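Local coordinates for toxin protein (PDB 6AQK) that probably acts as an ADP-ribosyltransferase toxin, the C-terminal effector domain of an insect pathogen's RHS protein, modifying a target at the expense of NAD+, at residues 161-166 / 220-225; 128-133 / 200-205; 17-22 / 89-94. One frame throughout, in Å; residues are numbered along the deposited sequence.

Interaction 1. Residues 161-166 / 220-225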
loop_
_atom_site.group_PDB
_atom_site.type_symbol
_atom_site.label_atom_id
_atom_site.label_comp_id
_atom_site.label_asym_id
_atom_site.label_seq_id
_atom_site.Cartn_x
_atom_site.Cartn_y
_atom_site.Cartn_z
ATOM N N ILE A 161 -1.953 -3.004 -11.952
ATOM C CA ILE A 161 -1.123 -1.833 -11.664
ATOM C C ILE A 161 0.118 -2.336 -10.933
ATOM O O ILE A 161 0.047 -3.161 -10.015
ATOM C CB ILE A 161 -1.897 -0.831 -10.772
ATOM C CG1 ILE A 161 -3.154 -0.384 -11.527
ATOM C CG2 ILE A 161 -1.031 0.368 -10.373
ATOM C CD1 ILE A 161 -4.214 0.275 -10.706
ATOM N N MET A 162 1.274 -1.842 -11.336
ATOM C CA MET A 162 2.487 -2.135 -10.611
ATOM C C MET A 162 3.158 -0.821 -10.217
ATOM O O MET A 162 3.330 0.076 -11.039
ATOM C CB MET A 162 3.490 -2.971 -11.402
ATOM C CG MET A 162 4.673 -3.438 -10.570
ATOM S SD MET A 162 6.062 -4.199 -11.511
ATOM C CE MET A 162 6.849 -2.699 -12.000
ATOM N N TRP A 163 3.568 -0.717 -8.970
ATOM C CA TRP A 163 4.428 0.353 -8.550
ATOM C C TRP A 163 5.892 -0.069 -8.624
ATOM O O TRP A 163 6.249 -1.176 -8.282
ATOM C CB TRP A 163 4.159 0.708 -7.093
ATOM C CG TRP A 163 2.758 0.968 -6.646
ATOM C CD1 TRP A 163 1.748 0.064 -6.504
ATOM C CD2 TRP A 163 2.214 2.250 -6.153
ATOM N NE1 TRP A 163 0.623 0.667 -5.980
ATOM C CE2 TRP A 163 0.877 1.996 -5.745
ATOM C CE3 TRP A 163 2.710 3.550 -6.037
ATOM C CZ2 TRP A 163 0.069 2.982 -5.197
ATOM C CZ3 TRP A 163 1.910 4.518 -5.472
ATOM C CH2 TRP A 163 0.583 4.233 -5.096
ATOM N N HIS A 164 6.739 0.861 -9.035
ATOM C CA HIS A 164 8.170 0.655 -9.035
ATOM C C HIS A 164 8.735 1.739 -8.164
ATOM O O HIS A 164 8.735 2.917 -8.535
ATOM C CB HIS A 164 8.726 0.764 -10.451
ATOM C CG HIS A 164 10.196 0.554 -10.524
ATOM N ND1 HIS A 164 10.915 0.779 -11.668
ATOM C CD2 HIS A 164 11.085 0.156 -9.582
ATOM C CE1 HIS A 164 12.187 0.498 -11.444
ATOM N NE2 HIS A 164 12.314 0.109 -10.186
ATOM N N PHE A 165 9.195 1.309 -6.995
ATOM C CA PHE A 165 9.717 2.178 -5.946
ATOM C C PHE A 165 11.222 2.269 -6.002
ATOM O O PHE A 165 11.924 1.269 -6.029
ATOM C CB PHE A 165 9.304 1.648 -4.615
ATOM C CG PHE A 165 7.817 1.796 -4.367
ATOM C CD1 PHE A 165 7.209 3.048 -4.354
ATOM C CD2 PHE A 165 7.042 0.688 -4.128
ATOM C CE1 PHE A 165 5.841 3.180 -4.178
ATOM C CE2 PHE A 165 5.698 0.818 -3.982
ATOM C CZ PHE A 165 5.107 2.026 -3.957
ATOM N N ASP A 166 11.674 3.506 -6.075
ATOM C CA ASP A 166 13.083 3.867 -5.834
ATOM C C ASP A 166 13.241 4.243 -4.359
ATOM O O ASP A 166 12.638 5.205 -3.888
ATOM C CB ASP A 166 13.429 5.035 -6.778
ATOM C CG ASP A 166 14.823 5.573 -6.584
ATOM O OD1 ASP A 166 15.657 4.893 -5.958
ATOM O OD2 ASP A 166 15.088 6.692 -7.095
ATOM N N TYR A 220 -0.724 -0.422 -16.036
ATOM C CA TYR A 220 -0.293 0.853 -15.470
ATOM C C TYR A 220 0.911 0.646 -14.531
ATOM O O TYR A 220 0.934 -0.294 -13.736
ATOM C CB TYR A 220 -1.404 1.538 -14.649
ATOM C CG TYR A 220 -2.541 1.835 -15.542
ATOM C CD1 TYR A 220 -2.486 2.937 -16.368
ATOM C CD2 TYR A 220 -3.595 0.945 -15.678
ATOM C CE1 TYR A 220 -3.489 3.195 -17.279
ATOM C CE2 TYR A 220 -4.626 1.164 -16.611
ATOM C CZ TYR A 220 -4.540 2.308 -17.414
ATOM O OH TYR A 220 -5.495 2.628 -18.373
ATOM N N ILE A 221 1.901 1.512 -14.698
ATOM C CA ILE A 221 3.066 1.593 -13.843
ATOM C C ILE A 221 3.113 2.925 -13.126
ATOM O O ILE A 221 3.035 4.007 -13.743
ATOM C CB ILE A 221 4.389 1.405 -14.614
ATOM C CG1 ILE A 221 4.316 0.156 -15.547
ATOM C CG2 ILE A 221 5.562 1.334 -13.614
ATOM C CD1 ILE A 221 4.171 -1.223 -14.870
ATOM N N ILE A 222 3.207 2.844 -11.818
ATOM C CA ILE A 222 3.439 4.037 -11.003
ATOM C C ILE A 222 4.891 4.005 -10.558
ATOM O O ILE A 222 5.279 3.160 -9.828
ATOM C CB ILE A 222 2.511 4.111 -9.797
ATOM C CG1 ILE A 222 1.040 3.939 -10.220
ATOM C CG2 ILE A 222 2.774 5.401 -9.072
ATOM C CD1 ILE A 222 0.128 3.751 -9.015
ATOM N N LYS A 223 5.694 4.983 -10.982
ATOM C CA LYS A 223 7.034 5.184 -10.470
ATOM C C LYS A 223 6.991 6.227 -9.351
ATOM O O LYS A 223 6.450 7.309 -9.521
ATOM C CB LYS A 223 7.956 5.713 -11.575
ATOM C CG LYS A 223 8.055 4.710 -12.715
ATOM C CD LYS A 223 9.177 4.989 -13.708
ATOM C CE LYS A 223 10.565 4.739 -13.136
ATOM N NZ LYS A 223 11.552 5.305 -14.126
ATOM N N ALA A 224 7.622 5.885 -8.239
ATOM C CA ALA A 224 7.660 6.713 -7.064
ATOM C C ALA A 224 8.929 6.512 -6.275
ATOM O O ALA A 224 9.573 5.463 -6.354
ATOM C CB ALA A 224 6.466 6.399 -6.186
ATOM N N ARG A 225 9.284 7.524 -5.476
ATOM C CA ARG A 225 10.429 7.492 -4.614
ATOM C C ARG A 225 9.980 7.406 -3.227
ATOM O O ARG A 225 9.057 8.125 -2.850
ATOM C CB ARG A 225 11.242 8.771 -4.766
ATOM C CG ARG A 225 11.525 9.141 -6.210
ATOM C CD ARG A 225 12.298 10.477 -6.369
ATOM N NE ARG A 225 13.592 10.506 -5.689
ATOM C CZ ARG A 225 14.692 9.843 -6.065
ATOM N NH1 ARG A 225 14.688 9.047 -7.127
ATOM N NH2 ARG A 225 15.817 9.966 -5.359
#

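Interaction 2. Residues 128-133 / 200-205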
loop_
_atom_site.group_PDB
_atom_site.type_symbol
_atom_site.label_atom_id
_atom_site.label_comp_id
_atom_site.label_asym_id
_atom_site.label_seq_id
_atom_site.Cartn_x
_atom_site.Cartn_y
_atom_site.Cartn_z
ATOM N N SER A 128 -3.736 2.415 -28.127
ATOM C CA SER A 128 -2.932 1.390 -28.794
ATOM C C SER A 128 -1.458 1.593 -28.528
ATOM O O SER A 128 -0.682 0.662 -28.746
ATOM C CB SER A 128 -3.163 1.453 -30.317
ATOM O OG SER A 128 -4.515 1.727 -30.546
ATOM N N ASP A 129 -1.060 2.814 -28.108
ATOM C CA ASP A 129 0.367 3.105 -27.832
ATOM C C ASP A 129 0.559 3.440 -26.345
ATOM O O ASP A 129 -0.383 3.832 -25.666
ATOM C CB ASP A 129 0.890 4.307 -28.651
ATOM C CG ASP A 129 0.427 4.313 -30.146
ATOM O OD1 ASP A 129 -0.357 3.442 -30.596
ATOM O OD2 ASP A 129 0.846 5.252 -30.878
ATOM N N THR A 130 1.800 3.336 -25.894
ATOM C CA THR A 130 2.192 3.717 -24.503
ATOM C C THR A 130 2.111 5.225 -24.354
ATOM O O THR A 130 2.155 5.978 -25.352
ATOM C CB THR A 130 3.591 3.281 -24.214
ATOM O OG1 THR A 130 4.446 3.915 -25.180
ATOM C CG2 THR A 130 3.709 1.778 -24.325
ATOM N N VAL A 131 1.934 5.661 -23.109
ATOM C CA VAL A 131 1.812 7.068 -22.742
ATOM C C VAL A 131 2.463 7.108 -21.382
ATOM O O VAL A 131 2.247 6.168 -20.551
ATOM C CB VAL A 131 0.327 7.519 -22.553
ATOM C CG1 VAL A 131 0.256 8.956 -22.042
ATOM C CG2 VAL A 131 -0.418 7.417 -23.843
ATOM N N GLN A 132 3.319 8.099 -21.194
ATOM C CA GLN A 132 3.811 8.476 -19.856
ATOM C C GLN A 132 3.285 9.865 -19.492
ATOM O O GLN A 132 3.040 10.699 -20.358
ATOM C CB GLN A 132 5.313 8.599 -19.808
ATOM C CG GLN A 132 6.132 7.394 -20.182
ATOM C CD GLN A 132 7.633 7.673 -20.015
ATOM O OE1 GLN A 132 8.035 8.658 -19.358
ATOM N NE2 GLN A 132 8.466 6.824 -20.620
ATOM N N LYS A 133 3.171 10.115 -18.198
ATOM C CA LYS A 133 2.840 11.401 -17.688
ATOM C C LYS A 133 3.776 11.624 -16.513
ATOM O O LYS A 133 3.775 10.868 -15.552
ATOM C CB LYS A 133 1.387 11.463 -17.280
ATOM C CG LYS A 133 0.994 12.778 -16.642
ATOM C CD LYS A 133 -0.423 12.778 -16.103
ATOM C CE LYS A 133 -0.765 14.180 -15.615
ATOM N NZ LYS A 133 -2.203 14.261 -15.239
ATOM N N TYR A 200 1.271 4.090 -19.089
ATOM C CA TYR A 200 0.251 3.200 -19.588
ATOM C C TYR A 200 0.876 2.237 -20.593
ATOM O O TYR A 200 1.689 2.616 -21.451
ATOM C CB TYR A 200 -0.889 3.986 -20.274
ATOM C CG TYR A 200 -1.758 3.121 -21.139
ATOM C CD1 TYR A 200 -2.624 2.164 -20.576
ATOM C CD2 TYR A 200 -1.695 3.208 -22.531
ATOM C CE1 TYR A 200 -3.445 1.357 -21.381
ATOM C CE2 TYR A 200 -2.495 2.408 -23.334
ATOM C CZ TYR A 200 -3.365 1.498 -22.779
ATOM O OH TYR A 200 -4.119 0.716 -23.587
ATOM N N LEU A 201 0.438 1.010 -20.500
ATOM C CA LEU A 201 0.986 -0.086 -21.293
ATOM C C LEU A 201 -0.165 -0.790 -21.971
ATOM O O LEU A 201 -0.953 -1.552 -21.339
ATOM C CB LEU A 201 1.797 -1.049 -20.408
ATOM C CG LEU A 201 3.151 -0.595 -19.806
ATOM C CD1 LEU A 201 3.638 -1.636 -18.807
ATOM C CD2 LEU A 201 4.235 -0.284 -20.834
ATOM N N PRO A 202 -0.290 -0.612 -23.287
ATOM C CA PRO A 202 -1.270 -1.480 -23.993
ATOM C C PRO A 202 -1.109 -3.004 -23.774
ATOM O O PRO A 202 -0.083 -3.492 -23.341
ATOM C CB PRO A 202 -1.045 -1.134 -25.496
ATOM C CG PRO A 202 -0.311 0.169 -25.499
ATOM C CD PRO A 202 0.476 0.242 -24.199
ATOM N N GLU A 203 -2.149 -3.745 -24.062
ATOM C CA GLU A 203 -2.098 -5.214 -24.133
ATOM C C GLU A 203 -0.902 -5.733 -24.891
ATOM O O GLU A 203 -0.520 -5.176 -25.904
ATOM C CB GLU A 203 -3.351 -5.755 -24.834
ATOM C CG GLU A 203 -4.635 -5.672 -24.034
ATOM C CD GLU A 203 -4.652 -6.586 -22.827
ATOM O OE1 GLU A 203 -3.842 -7.544 -22.758
ATOM O OE2 GLU A 203 -5.479 -6.331 -21.934
ATOM N N GLY A 204 -0.260 -6.754 -24.369
ATOM C CA GLY A 204 0.980 -7.241 -24.988
ATOM C C GLY A 204 2.254 -6.477 -24.710
ATOM O O GLY A 204 3.323 -7.023 -24.946
ATOM N N ARG A 205 2.182 -5.253 -24.184
ATOM C CA ARG A 205 3.370 -4.432 -23.919
ATOM C C ARG A 205 3.824 -4.665 -22.471
ATOM O O ARG A 205 2.982 -5.006 -21.619
ATOM C CB ARG A 205 3.064 -2.959 -24.120
ATOM C CG ARG A 205 2.643 -2.592 -25.546
ATOM C CD ARG A 205 3.724 -2.901 -26.593
ATOM N NE ARG A 205 4.968 -2.212 -26.316
ATOM C CZ ARG A 205 5.247 -0.947 -26.583
ATOM N NH1 ARG A 205 4.369 -0.160 -27.185
ATOM N NH2 ARG A 205 6.449 -0.461 -26.239
#

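Interaction 3. Residues 17-22 / 89-94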
loop_
_atom_site.group_PDB
_atom_site.type_symbol
_atom_site.label_atom_id
_atom_site.label_comp_id
_atom_site.label_asym_id
_atom_site.label_seq_id
_atom_site.Cartn_x
_atom_site.Cartn_y
_atom_site.Cartn_z
ATOM N N PRO A 17 7.330 -8.228 16.997
ATOM C CA PRO A 17 6.805 -7.026 16.332
ATOM C C PRO A 17 5.289 -6.952 16.254
ATOM O O PRO A 17 4.617 -7.920 15.889
ATOM C CB PRO A 17 7.394 -7.150 14.954
ATOM C CG PRO A 17 8.747 -7.780 15.180
ATOM C CD PRO A 17 8.506 -8.783 16.290
ATOM N N ALA A 18 4.732 -5.841 16.712
ATOM C CA ALA A 18 3.342 -5.570 16.569
ATOM C C ALA A 18 2.914 -5.587 15.126
ATOM O O ALA A 18 1.743 -5.877 14.840
ATOM C CB ALA A 18 3.016 -4.236 17.211
ATOM N N LEU A 19 3.849 -5.314 14.217
ATOM C CA LEU A 19 3.533 -5.453 12.782
ATOM C C LEU A 19 2.889 -6.799 12.380
ATOM O O LEU A 19 2.021 -6.813 11.475
ATOM C CB LEU A 19 4.764 -5.176 11.924
ATOM C CG LEU A 19 4.686 -5.106 10.440
ATOM C CD1 LEU A 19 3.652 -4.053 10.095
ATOM C CD2 LEU A 19 6.025 -4.686 9.846
ATOM N N TYR A 20 3.290 -7.915 13.026
ATOM C CA TYR A 20 2.689 -9.216 12.728
ATOM C C TYR A 20 1.175 -9.185 12.868
ATOM O O TYR A 20 0.471 -9.860 12.082
ATOM C CB TYR A 20 3.163 -10.317 13.663
ATOM C CG TYR A 20 4.528 -10.876 13.355
ATOM C CD1 TYR A 20 4.744 -11.761 12.295
ATOM C CD2 TYR A 20 5.584 -10.636 14.215
ATOM C CE1 TYR A 20 6.036 -12.266 12.073
ATOM C CE2 TYR A 20 6.851 -11.123 14.000
ATOM C CZ TYR A 20 7.088 -11.919 12.957
ATOM O OH TYR A 20 8.374 -12.328 12.875
ATOM N N LYS A 21 0.671 -8.530 13.909
ATOM C CA LYS A 21 -0.788 -8.383 14.089
ATOM C C LYS A 21 -1.555 -7.816 12.881
ATOM O O LYS A 21 -2.663 -8.247 12.600
ATOM C CB LYS A 21 -1.164 -7.604 15.368
ATOM C CG LYS A 21 -0.764 -8.295 16.685
ATOM C CD LYS A 21 -0.955 -7.352 17.865
ATOM N N GLN A 22 -0.957 -6.879 12.153
ATOM C CA GLN A 22 -1.580 -6.292 11.000
ATOM C C GLN A 22 -1.483 -7.183 9.748
ATOM O O GLN A 22 -2.285 -7.056 8.828
ATOM C CB GLN A 22 -0.810 -4.981 10.727
ATOM C CG GLN A 22 -1.367 -4.144 9.628
ATOM C CD GLN A 22 -0.804 -4.382 8.270
ATOM O OE1 GLN A 22 0.180 -5.069 8.073
ATOM N NE2 GLN A 22 -1.488 -3.801 7.264
ATOM N N ALA A 89 5.765 3.093 17.275
ATOM C CA ALA A 89 6.712 3.128 18.396
ATOM C C ALA A 89 7.905 2.221 18.182
ATOM O O ALA A 89 9.071 2.636 18.394
ATOM C CB ALA A 89 5.990 2.794 19.634
ATOM N N GLU A 90 7.613 1.045 17.601
ATOM C CA GLU A 90 8.614 0.042 17.326
ATOM C C GLU A 90 9.402 0.294 16.105
ATOM O O GLU A 90 10.402 -0.426 15.846
ATOM C CB GLU A 90 7.950 -1.334 17.223
ATOM C CG GLU A 90 7.287 -1.775 18.534
ATOM C CD GLU A 90 6.587 -3.081 18.476
ATOM O OE1 GLU A 90 6.521 -3.688 17.389
ATOM O OE2 GLU A 90 6.117 -3.554 19.546
ATOM N N TRP A 91 8.943 1.213 15.266
ATOM C CA TRP A 91 9.392 1.190 13.845
ATOM C C TRP A 91 10.924 1.298 13.691
ATOM O O TRP A 91 11.583 0.549 12.868
ATOM C CB TRP A 91 8.693 2.284 12.966
ATOM C CG TRP A 91 8.777 1.945 11.489
ATOM C CD1 TRP A 91 9.731 2.332 10.619
ATOM C CD2 TRP A 91 7.869 1.108 10.740
ATOM N NE1 TRP A 91 9.510 1.766 9.392
ATOM C CE2 TRP A 91 8.338 1.051 9.440
ATOM C CE3 TRP A 91 6.682 0.417 11.061
ATOM C CZ2 TRP A 91 7.738 0.265 8.462
ATOM C CZ3 TRP A 91 6.052 -0.331 10.063
ATOM C CH2 TRP A 91 6.591 -0.383 8.767
ATOM N N SER A 92 11.513 2.218 14.446
ATOM C CA SER A 92 12.972 2.448 14.306
ATOM C C SER A 92 13.780 1.206 14.684
ATOM O O SER A 92 14.864 1.058 14.200
ATOM C CB SER A 92 13.420 3.725 15.030
ATOM O OG SER A 92 13.582 3.407 16.383
ATOM N N GLY A 93 13.224 0.298 15.511
ATOM C CA GLY A 93 13.883 -0.929 15.947
ATOM C C GLY A 93 13.735 -2.073 14.935
ATOM O O GLY A 93 14.354 -3.083 15.110
ATOM N N TYR A 94 12.911 -1.924 13.871
ATOM C CA TYR A 94 12.770 -2.955 12.844
ATOM C C TYR A 94 13.933 -2.959 11.885
ATOM O O TYR A 94 14.538 -1.930 11.680
ATOM C CB TYR A 94 11.444 -2.709 12.085
ATOM C CG TYR A 94 10.178 -2.887 12.881
ATOM C CD1 TYR A 94 10.130 -3.568 14.093
ATOM C CD2 TYR A 94 8.946 -2.405 12.344
ATOM C CE1 TYR A 94 8.915 -3.758 14.778
ATOM C CE2 TYR A 94 7.750 -2.613 12.997
ATOM C CZ TYR A 94 7.726 -3.279 14.211
ATOM O OH TYR A 94 6.494 -3.421 14.815
#

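Interaction 1. Residues 161-166 / 220-225
Strands 161-166 and 220-225 are the parallel pair within a mixed five-stranded sheet, and along it Trp163 meets Ile222, Met162 meets Ile221 and Phe165 meets Ala224 in direct register. Five backbone hydrogen bonds join them, from Met162 N to Tyr220 O (2.9 Å) at one end to Asp166 N with Ala224 O at the other. The donors and acceptors on 161-166 belong to Met162, His164 and Asp166, the zigzag expected when parallel strands pair. On the face carrying Ile161, Trp163 and Phe165, the packing centres on Ile222. Its CD1 sits over the six-membered ring of Trp163, 3.7 Å from the centroid and 5° off the normal, a CH-pi contact. The branches of Ile222 divide the work: CG2, anti to the backbone N, touches Trp163 CE3 at 3.6 Å, whereas CD1 also reaches back to Ile161 CG2 at 3.8 Å. Farther along, Ala224 CB lies 3.8 Å from Phe165 CE1. The indole is also held at its rim, where NE1 bonds to Asp106 of strand 101-106. The other face is more polar beyond Met162 CB and Ile221 CD1, which meet at 3.9 Å; here His164 bonds to Tyr207 and Glu101 and stacks on Phe103. The parallel pair thus lies between antiparallel neighbours, 101-106 beside 161-166 and 192-200 beside 220-225, in the mixed sheet of this probable ADP-ribosyltransferase domain.

Interaction 2. Residues 128-133 / 200-205
Tyr200 and Thr130 bury the most surface, with Pro202 next, and the three interlock where strand 131-140 begins beside the end of strand 192-200. The backbone pairing is a single antiparallel hydrogen-bonded pair, Val131 with Tyr200: Tyr200 N gives a nearly straight bond to Val131 O (2.7 Å, 169° at the hydrogen), but the return bond from Val131 N to Tyr200 O is weak. The tyrosine ring turns its edge to the loop before strand 131-140, with Asp129 O in the ring plane 3.5 Å from CE2; this carbonyl is buried without a hydrogen-bonding partner. Thr130 presents its methyl: CG2, anti to the carbonyl carbon, comes 3.6 Å from Pro202 CD and rests over one face of the Arg205 guanidinium, 3.5 Å from NH1. The pyrrolidine ring is wedged in beside it, its CG 3.3 Å from Ser128 O. Pro202 opens a type II turn, closed by Arg205 N to Pro202 O, bringing the arginine back toward the threonine; Asp209 pairs with its NH2. Phe120 and Ser124 of helix 115-124 pack against Tyr200, and Lys127 O accepts a hydrogen bond from the Tyr200 hydroxyl, so the helix backs strands 131-140 and 192-200.

Interaction 3. Residues 17-22 / 89-94
Glu90 and Tyr94, near the C-terminal part of helix 74-90, together meet the backbone of Ala18 and Leu19 in the approach to the short helix 19-23, a helix-to-helix junction built on side-chain to main-chain bonds. The tight part surrounds Glu90 OE1. Ala18 N donates to it at 2.9 Å, arriving on the syn side and 15° out of the carboxylate plane. Tyr94 OH donates to the same oxygen at 2.6 Å, meeting the anti lone pair of OE1, so two bonds grip OE1 from different directions. The glutamate arrives there as an extended chain beyond CG (chi2 178°), long enough to span from one segment to the other. The phenol oxygen serves twice, since Leu19 N makes a weak bond to it. Apolar contacts reach the tyrosine ring obliquely, both from the same side of its plane: Pro17 CB lies 3.7 Å from CE1, and Leu19 CB is 4.1 Å from CE2. Away from this centre the fit slackens. Glu90 and Pro17 are partly exposed, and Trp91 approaches Leu19 at a looser distance, while its NE1 is bonded to Ala172 O. Tyr94 CD2 lies over one face of that indole, near its rim, and the closest approach of the indole to the leucine is Trp91 CZ3 to Leu19 CD2, 4.4 Å.

Following the chain from its N terminus, interaction 3 comes first: it closes a largely helical loop between 17-22 and 89-94, tying the region of helix 19-23 to that of helix 74-90 before either other contact has opened. The remaining two cross, for segment 128-133 precedes 161-166, and 200-205 falls between 161-166 and 220-225. Both belong to the same five-stranded sheet, interaction 1 in its interior and interaction 2 at its outer strand 131-140. They touch directly, Tyr220 CE1 lying 3.6 Å from Tyr200 CD1. Interaction 3 stands on the opposite side of the chain's centre, its own centre about 25 Å from that of interaction 1.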